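Side-chain contacts in uncharacterized protein (Parabacteroides merdae, PDB 4R7F), which is of unknown function but carries a type 9 secretion system plug protein domain and is built largely from immunoglobulin-like beta-sandwich domains: residues A[325-328]-A[333-336]; A[378-383]-A[387-392]; A[41-46]-A[129-134]. All blocks are in the same frame, centred on the assembly; numbering follows the deposited sequence.

Interaction 1: A[325-328]-A[333-336]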
loop_
_atom_site.group_PDB
_atom_site.type_symbol
_atom_site.label_atom_id
_atom_site.label_comp_id
_atom_site.label_asym_id
_atom_site.label_seq_id
_atom_site.Cartn_x
_atom_site.Cartn_y
_atom_site.Cartn_z
ATOM N N GLY A 325 -25.109 -24.696 -0.381
ATOM C CA GLY A 325 -26.187 -25.480 -0.948
ATOM C C GLY A 325 -26.969 -24.624 -1.897
ATOM O O GLY A 325 -26.907 -23.410 -1.823
ATOM N N TYR A 326 -27.732 -25.262 -2.771
ATOM C CA TYR A 326 -28.556 -24.527 -3.743
ATOM C C TYR A 326 -30.012 -24.773 -3.422
ATOM O O TYR A 326 -30.458 -25.899 -3.279
ATOM C CB TYR A 326 -28.234 -24.931 -5.180
ATOM C CG TYR A 326 -28.859 -24.005 -6.188
ATOM C CD1 TYR A 326 -28.274 -22.782 -6.492
ATOM C CD2 TYR A 326 -30.060 -24.329 -6.805
ATOM C CE1 TYR A 326 -28.884 -21.904 -7.379
ATOM C CE2 TYR A 326 -30.665 -23.463 -7.692
ATOM C CZ TYR A 326 -30.086 -22.249 -7.968
ATOM O OH TYR A 326 -30.697 -21.397 -8.849
ATOM N N ASN A 327 -30.730 -23.685 -3.232
ATOM C CA ASN A 327 -32.133 -23.710 -3.000
ATOM C C ASN A 327 -32.888 -23.664 -4.341
ATOM O O ASN A 327 -33.028 -22.604 -4.950
ATOM C CB ASN A 327 -32.523 -22.511 -2.128
ATOM C CG ASN A 327 -33.996 -22.522 -1.761
ATOM O OD1 ASN A 327 -34.816 -23.100 -2.462
ATOM N ND2 ASN A 327 -34.308 -21.974 -0.639
ATOM N N PHE A 328 -33.408 -24.809 -4.789
ATOM C CA PHE A 328 -34.155 -24.848 -6.045
ATOM C C PHE A 328 -35.566 -24.302 -5.947
ATOM O O PHE A 328 -36.202 -24.143 -6.948
ATOM C CB PHE A 328 -34.206 -26.267 -6.593
ATOM C CG PHE A 328 -32.878 -26.788 -7.026
ATOM C CD1 PHE A 328 -31.977 -27.279 -6.089
ATOM C CD2 PHE A 328 -32.532 -26.808 -8.374
ATOM C CE1 PHE A 328 -30.773 -27.807 -6.500
ATOM C CE2 PHE A 328 -31.296 -27.293 -8.786
ATOM C CZ PHE A 328 -30.411 -27.785 -7.845
ATOM N N TYR A 333 -28.282 -19.806 -4.338
ATOM C CA TYR A 333 -27.354 -20.383 -3.364
ATOM C C TYR A 333 -27.616 -19.656 -2.039
ATOM O O TYR A 333 -27.756 -18.441 -2.025
ATOM C CB TYR A 333 -25.912 -20.182 -3.831
ATOM C CG TYR A 333 -25.477 -21.034 -5.028
ATOM C CD1 TYR A 333 -24.988 -22.318 -4.844
ATOM C CD2 TYR A 333 -25.517 -20.542 -6.307
ATOM C CE1 TYR A 333 -24.603 -23.106 -5.897
ATOM C CE2 TYR A 333 -25.101 -21.298 -7.380
ATOM C CZ TYR A 333 -24.636 -22.586 -7.182
ATOM O OH TYR A 333 -24.207 -23.372 -8.255
ATOM N N GLU A 334 -27.717 -20.393 -0.939
ATOM C CA GLU A 334 -28.009 -19.807 0.348
ATOM C C GLU A 334 -27.247 -20.483 1.458
ATOM O O GLU A 334 -27.067 -21.685 1.447
ATOM C CB GLU A 334 -29.508 -19.888 0.660
ATOM C CG GLU A 334 -30.382 -18.998 -0.228
ATOM C CD GLU A 334 -31.864 -18.962 0.176
ATOM O OE1 GLU A 334 -32.132 -18.916 1.390
ATOM O OE2 GLU A 334 -32.758 -18.935 -0.723
ATOM N N LYS A 335 -26.820 -19.682 2.429
ATOM C CA LYS A 335 -26.171 -20.183 3.613
ATOM C C LYS A 335 -26.373 -19.258 4.835
ATOM O O LYS A 335 -26.357 -18.012 4.730
ATOM C CB LYS A 335 -24.675 -20.410 3.330
ATOM C CG LYS A 335 -23.938 -21.173 4.431
ATOM C CD LYS A 335 -22.529 -21.566 4.003
ATOM C CE LYS A 335 -21.959 -22.684 4.846
ATOM N NZ LYS A 335 -22.316 -24.019 4.314
ATOM N N ALA A 336 -26.554 -19.908 5.989
ATOM C CA ALA A 336 -26.659 -19.253 7.308
ATOM C C ALA A 336 -25.374 -19.522 8.023
ATOM O O ALA A 336 -24.956 -20.668 8.091
ATOM C CB ALA A 336 -27.801 -19.850 8.119
HETATM O O HOH W 1 -25.539 -23.609 2.439
#
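Y326 drives one edge of its ring into a face of the Y333 ring: CD1 of Y326 stands over the ring centre, 3.6 Å from Y333 CD2. With the planes at 76° and the centroids 4.7 Å apart, this is an edge-to-face pair. CG of Y326, anti to the backbone N (chi1 -169°), and CG of Y333, beside its own N (chi1 -71°), bring the side chains together at about a right angle, edge against face. Along the backbone, E334 N donates to G325 O at 3.2 Å, and a water accepts from G325 N while donating to E334 O. Away from the rings, N327 brings ND2 to 3.4 Å from E334 OE2, while T330 of the connecting turn bonds N327 OD1 through its N and E334 OE2 through its OG1. Both phenol groups are anchored farther out, Y326 OH on C299 O and Y333 OH on L302 N. Were Y333 an alanine, the Y326 edge would probably lose its aromatic face and L302 N its hydroxyl partner. Y326 and Y333 form a non-hydrogen-bonded antiparallel pair at the turn end of a beta hairpin whose strand 325-327 is outermost in its sheet within this chain.

Interaction 2: A[378-383]-A[387-392]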
loop_
_atom_site.group_PDB
_atom_site.type_symbol
_atom_site.label_atom_id
_atom_site.label_comp_id
_atom_site.label_asym_id
_atom_site.label_seq_id
_atom_site.Cartn_x
_atom_site.Cartn_y
_atom_site.Cartn_z
ATOM N N VAL A 378 10.097 -18.025 0.326
ATOM C CA VAL A 378 11.272 -18.651 -0.191
ATOM C C VAL A 378 11.876 -19.530 0.906
ATOM O O VAL A 378 12.375 -19.017 1.873
ATOM C CB VAL A 378 12.297 -17.585 -0.614
ATOM C CG1 VAL A 378 13.581 -18.256 -1.090
ATOM C CG2 VAL A 378 11.724 -16.685 -1.701
ATOM N N TYR A 379 11.832 -20.842 0.710
ATOM C CA TYR A 379 12.333 -21.830 1.632
ATOM C C TYR A 379 13.634 -22.422 1.093
ATOM O O TYR A 379 13.826 -22.527 -0.122
ATOM C CB TYR A 379 11.321 -22.962 1.785
ATOM C CG TYR A 379 10.029 -22.530 2.375
ATOM C CD1 TYR A 379 9.838 -22.519 3.738
ATOM C CD2 TYR A 379 9.009 -22.082 1.579
ATOM C CE1 TYR A 379 8.630 -22.123 4.289
ATOM C CE2 TYR A 379 7.822 -21.650 2.118
ATOM C CZ TYR A 379 7.623 -21.687 3.465
ATOM O OH TYR A 379 6.419 -21.226 3.990
ATOM N N TYR A 380 14.530 -22.816 1.995
ATOM C CA TYR A 380 15.886 -23.179 1.582
ATOM C C TYR A 380 16.222 -24.485 2.208
ATOM O O TYR A 380 16.110 -24.619 3.439
ATOM C CB TYR A 380 16.899 -22.142 2.066
ATOM C CG TYR A 380 18.377 -22.522 1.957
ATOM C CD1 TYR A 380 18.945 -22.825 0.724
ATOM C CD2 TYR A 380 19.234 -22.440 3.053
ATOM C CE1 TYR A 380 20.310 -23.095 0.591
ATOM C CE2 TYR A 380 20.611 -22.722 2.939
ATOM C CZ TYR A 380 21.136 -23.059 1.699
ATOM O OH TYR A 380 22.470 -23.355 1.515
ATOM N N ARG A 381 16.632 -25.442 1.367
ATOM C CA ARG A 381 17.086 -26.740 1.857
ATOM C C ARG A 381 18.183 -27.404 1.052
ATOM O O ARG A 381 17.923 -28.151 0.103
ATOM C CB ARG A 381 15.934 -27.681 1.985
ATOM C CG ARG A 381 16.335 -28.889 2.786
ATOM C CD ARG A 381 15.129 -29.554 3.323
ATOM N NE ARG A 381 15.471 -30.862 3.803
ATOM C CZ ARG A 381 14.567 -31.748 4.188
ATOM N NH1 ARG A 381 13.268 -31.442 4.179
ATOM N NH2 ARG A 381 14.970 -32.932 4.602
ATOM N N PRO A 382 19.427 -27.156 1.449
ATOM C CA PRO A 382 20.570 -27.767 0.748
ATOM C C PRO A 382 20.690 -29.249 1.105
ATOM O O PRO A 382 20.092 -29.668 2.090
ATOM C CB PRO A 382 21.763 -26.983 1.303
ATOM C CG PRO A 382 21.361 -26.653 2.715
ATOM C CD PRO A 382 19.835 -26.478 2.693
HETATM N N MSE A 383 21.427 -30.023 0.304
HETATM C CA MSE A 383 21.554 -31.467 0.559
HETATM C C MSE A 383 22.048 -31.682 1.976
HETATM O O MSE A 383 22.858 -30.935 2.516
HETATM C CB MSE A 383 22.377 -32.204 -0.514
HETATM C CG MSE A 383 21.476 -32.921 -1.541
HETATM SE SE MSE A 383 20.453 -34.413 -0.731
HETATM C CE MSE A 383 21.917 -35.430 0.122
ATOM N N TYR A 387 15.627 -29.892 7.410
ATOM C CA TYR A 387 14.370 -29.127 7.402
ATOM C C TYR A 387 14.451 -27.914 6.479
ATOM O O TYR A 387 15.539 -27.489 6.078
ATOM C CB TYR A 387 13.965 -28.688 8.813
ATOM C CG TYR A 387 14.770 -27.540 9.358
ATOM C CD1 TYR A 387 16.089 -27.729 9.790
ATOM C CD2 TYR A 387 14.242 -26.252 9.399
ATOM C CE1 TYR A 387 16.861 -26.660 10.254
ATOM C CE2 TYR A 387 14.999 -25.177 9.878
ATOM C CZ TYR A 387 16.302 -25.386 10.311
ATOM O OH TYR A 387 17.048 -24.336 10.802
ATOM N N ASP A 388 13.278 -27.399 6.124
ATOM C CA ASP A 388 13.145 -26.257 5.247
ATOM C C ASP A 388 13.173 -24.970 6.070
ATOM O O ASP A 388 12.240 -24.684 6.836
ATOM C CB ASP A 388 11.819 -26.301 4.503
ATOM C CG ASP A 388 11.779 -27.345 3.399
ATOM O OD1 ASP A 388 12.822 -27.661 2.810
ATOM O OD2 ASP A 388 10.671 -27.833 3.090
ATOM N N ARG A 389 14.236 -24.191 5.873
ATOM C CA ARG A 389 14.320 -22.830 6.403
ATOM C C ARG A 389 13.576 -21.879 5.517
ATOM O O ARG A 389 13.541 -22.053 4.291
ATOM C CB ARG A 389 15.770 -22.380 6.497
ATOM C CG ARG A 389 16.560 -23.158 7.534
ATOM C CD ARG A 389 18.052 -23.046 7.290
ATOM N NE ARG A 389 18.535 -21.691 7.559
ATOM C CZ ARG A 389 19.767 -21.278 7.269
ATOM N NH1 ARG A 389 20.607 -22.089 6.655
ATOM N NH2 ARG A 389 20.165 -20.049 7.557
ATOM N N LEU A 390 12.991 -20.872 6.146
ATOM C CA LEU A 390 12.326 -19.829 5.444
ATOM C C LEU A 390 13.271 -18.626 5.462
ATOM O O LEU A 390 13.418 -17.973 6.488
ATOM C CB LEU A 390 10.994 -19.538 6.139
ATOM C CG LEU A 390 10.166 -18.372 5.615
ATOM C CD1 LEU A 390 9.913 -18.573 4.143
ATOM C CD2 LEU A 390 8.845 -18.180 6.351
ATOM N N ILE A 391 13.908 -18.355 4.328
ATOM C CA ILE A 391 14.984 -17.385 4.242
ATOM C C ILE A 391 14.563 -16.051 3.633
ATOM O O ILE A 391 15.308 -15.075 3.633
ATOM C CB ILE A 391 16.208 -17.958 3.486
ATOM C CG1 ILE A 391 15.908 -18.337 2.040
ATOM C CG2 ILE A 391 16.806 -19.131 4.246
ATOM C CD1 ILE A 391 17.158 -18.478 1.189
ATOM N N GLY A 392 13.351 -16.004 3.120
ATOM C CA GLY A 392 12.795 -14.773 2.622
ATOM C C GLY A 392 11.305 -14.861 2.414
ATOM O O GLY A 392 10.758 -15.928 2.056
HETATM O O HOH W 2 17.704 -25.778 5.391
#
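Segments 378-383 and 387-392 run antiparallel, their short strand axes at 131° and 4.5 Å apart at closest approach, in a beta hairpin distorted by a classic beta bulge. The evidence for the bulge is that V378 faces two residues: V378 O accepts from I391 N at 3.0 Å and, weakly, from G392 N, while V378 N donates to G392 O. The ladder continues through Y380, whose N donates to R389 O and whose O accepts from R389 N. Toward the turn, a water donates to both Y380 O and Y387 O. Within the non-hydrogen-bonded pair Y379-L390, methyl CD1 of L390 lies over a face of the Y379 ring, offset toward the rim, a CH-pi contact 3.9 Å from the centroid and 15° off the normal. The phenol itself is held by N115. On the other face, Y380 and R389 run side by side, with R389 NH1 meeting the ring edge 3.8 Å from Y380 CE2; the guanidinium is turned 66° from the ring, and its NE makes a salt bridge to E139. CG1 of I391 sits between its backbone N and carbonyl carbon, reaching V378 CG1 and leaving CG2 on Y380 CB. The extended R381 chain crosses D388 at about a right angle. D388, salt-bridged to K182, stays beyond bridging distance of the guanidinium: D388 OD1 lies 3.0 Å from R381 CD but 4.0 Å from R381 NH1.

Interaction 3: A[41-46]-A[129-134]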
loop_
_atom_site.group_PDB
_atom_site.type_symbol
_atom_site.label_atom_id
_atom_site.label_comp_id
_atom_site.label_asym_id
_atom_site.label_seq_id
_atom_site.Cartn_x
_atom_site.Cartn_y
_atom_site.Cartn_z
ATOM N N ILE A 41 -2.738 -15.472 18.105
ATOM C CA ILE A 41 -3.810 -16.386 17.838
ATOM C C ILE A 41 -4.958 -16.007 18.746
ATOM O O ILE A 41 -4.854 -16.060 19.942
ATOM C CB ILE A 41 -3.391 -17.835 18.089
ATOM C CG1 ILE A 41 -2.419 -18.274 17.000
ATOM C CG2 ILE A 41 -4.617 -18.725 18.105
ATOM C CD1 ILE A 41 -1.398 -19.274 17.455
ATOM N N ASN A 42 -6.062 -15.628 18.140
ATOM C CA ASN A 42 -7.236 -15.166 18.836
ATOM C C ASN A 42 -8.496 -15.979 18.414
ATOM O O ASN A 42 -8.735 -16.250 17.229
ATOM C CB ASN A 42 -7.406 -13.695 18.503
ATOM C CG ASN A 42 -8.306 -12.983 19.478
ATOM O OD1 ASN A 42 -9.503 -13.258 19.570
ATOM N ND2 ASN A 42 -7.726 -12.084 20.234
ATOM N N PHE A 43 -9.315 -16.350 19.378
ATOM C CA PHE A 43 -10.465 -17.159 19.094
ATOM C C PHE A 43 -11.438 -17.095 20.230
ATOM O O PHE A 43 -11.051 -16.737 21.330
ATOM C CB PHE A 43 -10.038 -18.618 18.846
ATOM C CG PHE A 43 -9.502 -19.327 20.049
ATOM C CD1 PHE A 43 -8.164 -19.270 20.353
ATOM C CD2 PHE A 43 -10.336 -20.086 20.858
ATOM C CE1 PHE A 43 -7.652 -19.954 21.457
ATOM C CE2 PHE A 43 -9.835 -20.770 21.968
ATOM C CZ PHE A 43 -8.487 -20.710 22.265
ATOM N N ASP A 44 -12.695 -17.449 19.963
ATOM C CA ASP A 44 -13.699 -17.539 20.998
ATOM C C ASP A 44 -14.072 -18.992 21.246
ATOM O O ASP A 44 -14.134 -19.777 20.328
ATOM C CB ASP A 44 -14.956 -16.785 20.597
ATOM C CG ASP A 44 -14.765 -15.298 20.546
ATOM O OD1 ASP A 44 -13.861 -14.760 21.216
ATOM O OD2 ASP A 44 -15.544 -14.666 19.806
ATOM N N GLY A 45 -14.339 -19.339 22.500
ATOM C CA GLY A 45 -15.078 -20.562 22.832
ATOM C C GLY A 45 -16.517 -20.232 23.248
ATOM O O GLY A 45 -16.747 -19.429 24.161
ATOM N N LEU A 46 -17.504 -20.832 22.588
ATOM C CA LEU A 46 -18.916 -20.529 22.900
ATOM C C LEU A 46 -19.420 -21.357 24.096
ATOM O O LEU A 46 -18.914 -22.454 24.359
ATOM C CB LEU A 46 -19.806 -20.789 21.683
ATOM C CG LEU A 46 -19.525 -20.034 20.377
ATOM C CD1 LEU A 46 -20.819 -19.854 19.616
ATOM C CD2 LEU A 46 -18.892 -18.674 20.554
ATOM N N ILE A 129 -7.912 -32.619 18.556
ATOM C CA ILE A 129 -7.488 -31.276 18.190
ATOM C C ILE A 129 -8.724 -30.490 17.780
ATOM O O ILE A 129 -9.453 -30.921 16.868
ATOM C CB ILE A 129 -6.498 -31.271 17.001
ATOM C CG1 ILE A 129 -5.219 -32.066 17.324
ATOM C CG2 ILE A 129 -6.139 -29.842 16.621
ATOM C CD1 ILE A 129 -4.610 -31.744 18.670
ATOM N N ILE A 130 -8.949 -29.345 18.444
ATOM C CA ILE A 130 -10.088 -28.500 18.129
ATOM C C ILE A 130 -9.856 -27.435 17.056
ATOM O O ILE A 130 -10.817 -26.993 16.415
ATOM C CB ILE A 130 -10.693 -27.816 19.379
ATOM C CG1 ILE A 130 -9.720 -26.859 20.040
ATOM C CG2 ILE A 130 -11.190 -28.867 20.365
ATOM C CD1 ILE A 130 -10.358 -26.116 21.183
ATOM N N PHE A 131 -8.617 -26.966 16.916
ATOM C CA PHE A 131 -8.216 -26.158 15.767
ATOM C C PHE A 131 -6.710 -26.173 15.606
ATOM O O PHE A 131 -5.990 -26.492 16.525
ATOM C CB PHE A 131 -8.754 -24.737 15.861
ATOM C CG PHE A 131 -8.034 -23.840 16.839
ATOM C CD1 PHE A 131 -6.828 -23.247 16.500
ATOM C CD2 PHE A 131 -8.608 -23.527 18.059
ATOM C CE1 PHE A 131 -6.182 -22.385 17.363
ATOM C CE2 PHE A 131 -7.972 -22.661 18.935
ATOM C CZ PHE A 131 -6.764 -22.095 18.594
ATOM N N THR A 132 -6.277 -25.853 14.406
ATOM C CA THR A 132 -4.896 -25.611 14.056
ATOM C C THR A 132 -4.762 -24.158 13.578
ATOM O O THR A 132 -5.577 -23.684 12.799
ATOM C CB THR A 132 -4.520 -26.589 12.945
ATOM O OG1 THR A 132 -4.747 -27.901 13.436
ATOM C CG2 THR A 132 -3.085 -26.470 12.549
ATOM N N ALA A 133 -3.774 -23.435 14.093
ATOM C CA ALA A 133 -3.439 -22.101 13.596
ATOM C C ALA A 133 -2.022 -22.095 13.064
ATOM O O ALA A 133 -1.104 -22.560 13.723
ATOM C CB ALA A 133 -3.576 -21.076 14.673
ATOM N N CYS A 134 -1.858 -21.596 11.843
ATOM C CA CYS A 134 -0.607 -21.728 11.104
ATOM C C CYS A 134 0.001 -20.353 10.799
ATOM O O CYS A 134 -0.714 -19.438 10.386
ATOM C CB CYS A 134 -0.872 -22.442 9.774
ATOM S SG CYS A 134 -1.115 -24.212 9.875
#
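Segments 41-46 and 129-134 run roughly antiparallel, at 153° between their short axes, but the axes come no closer than 9.2 Å and the segments share no hydrogen bond. They belong to two different sheets, since strand 39-46 pairs with 14-21 and 96-103 whereas 129-138 pairs with 114-122; the sheets meet face to face through side chains as in a beta-sandwich. Both segments lie within the type 9 secretion system plug protein domain, and an immunoglobulin-like sandwich is consistent with the geometry. F131 reaches across and sets the edge of its ring toward a face of F43, its CE2 standing 3.6 Å above the F43 plane, over the ring centre. The planes are 63° apart and the centroids 4.8 Å, an edge-to-face pair. CG of F131, like that of F43, sits between backbone N and carbonyl carbon (chi1 76°), from where the two side chains cross at about a right angle. The F43 ring also stacks with Y99 of strand 96-103, its neighbour within the sheet, so the F131 edge adds a partner from across the sandwich. F131 is further packed by I14 and L17 of strand 14-21 and by V120 of strand 114-122. I41 splits its branches between two partners: methyl CG2 lies 4.0 Å from F131 CZ, while CG1, on the ethyl arm, comes within 3.8 Å of A133 CB.

Overall arrangement
From the N terminus, interaction 3 comes first: strands 39-46 and 129-138 meet across 82 intervening residues, joining two sheets. Interaction 1 follows, a local closure in which four residues link strand 325-327 to strand 332-340 at the margin of a five-stranded mixed sheet. Interaction 2 is last, where eight residues connect strand 373-380 to strand 389-397. The three closures are in series, neither nested nor crossing. Interactions 1 and 2 lie on opposite sides of the chain's centre, their centres 44 Å apart. Interaction 2 comes nearer to interaction 3, about 9 Å between nearest atoms, and is tied to the same N-terminal region: Y379 and L390 touch S136 of strand 129-138, which also carries F131.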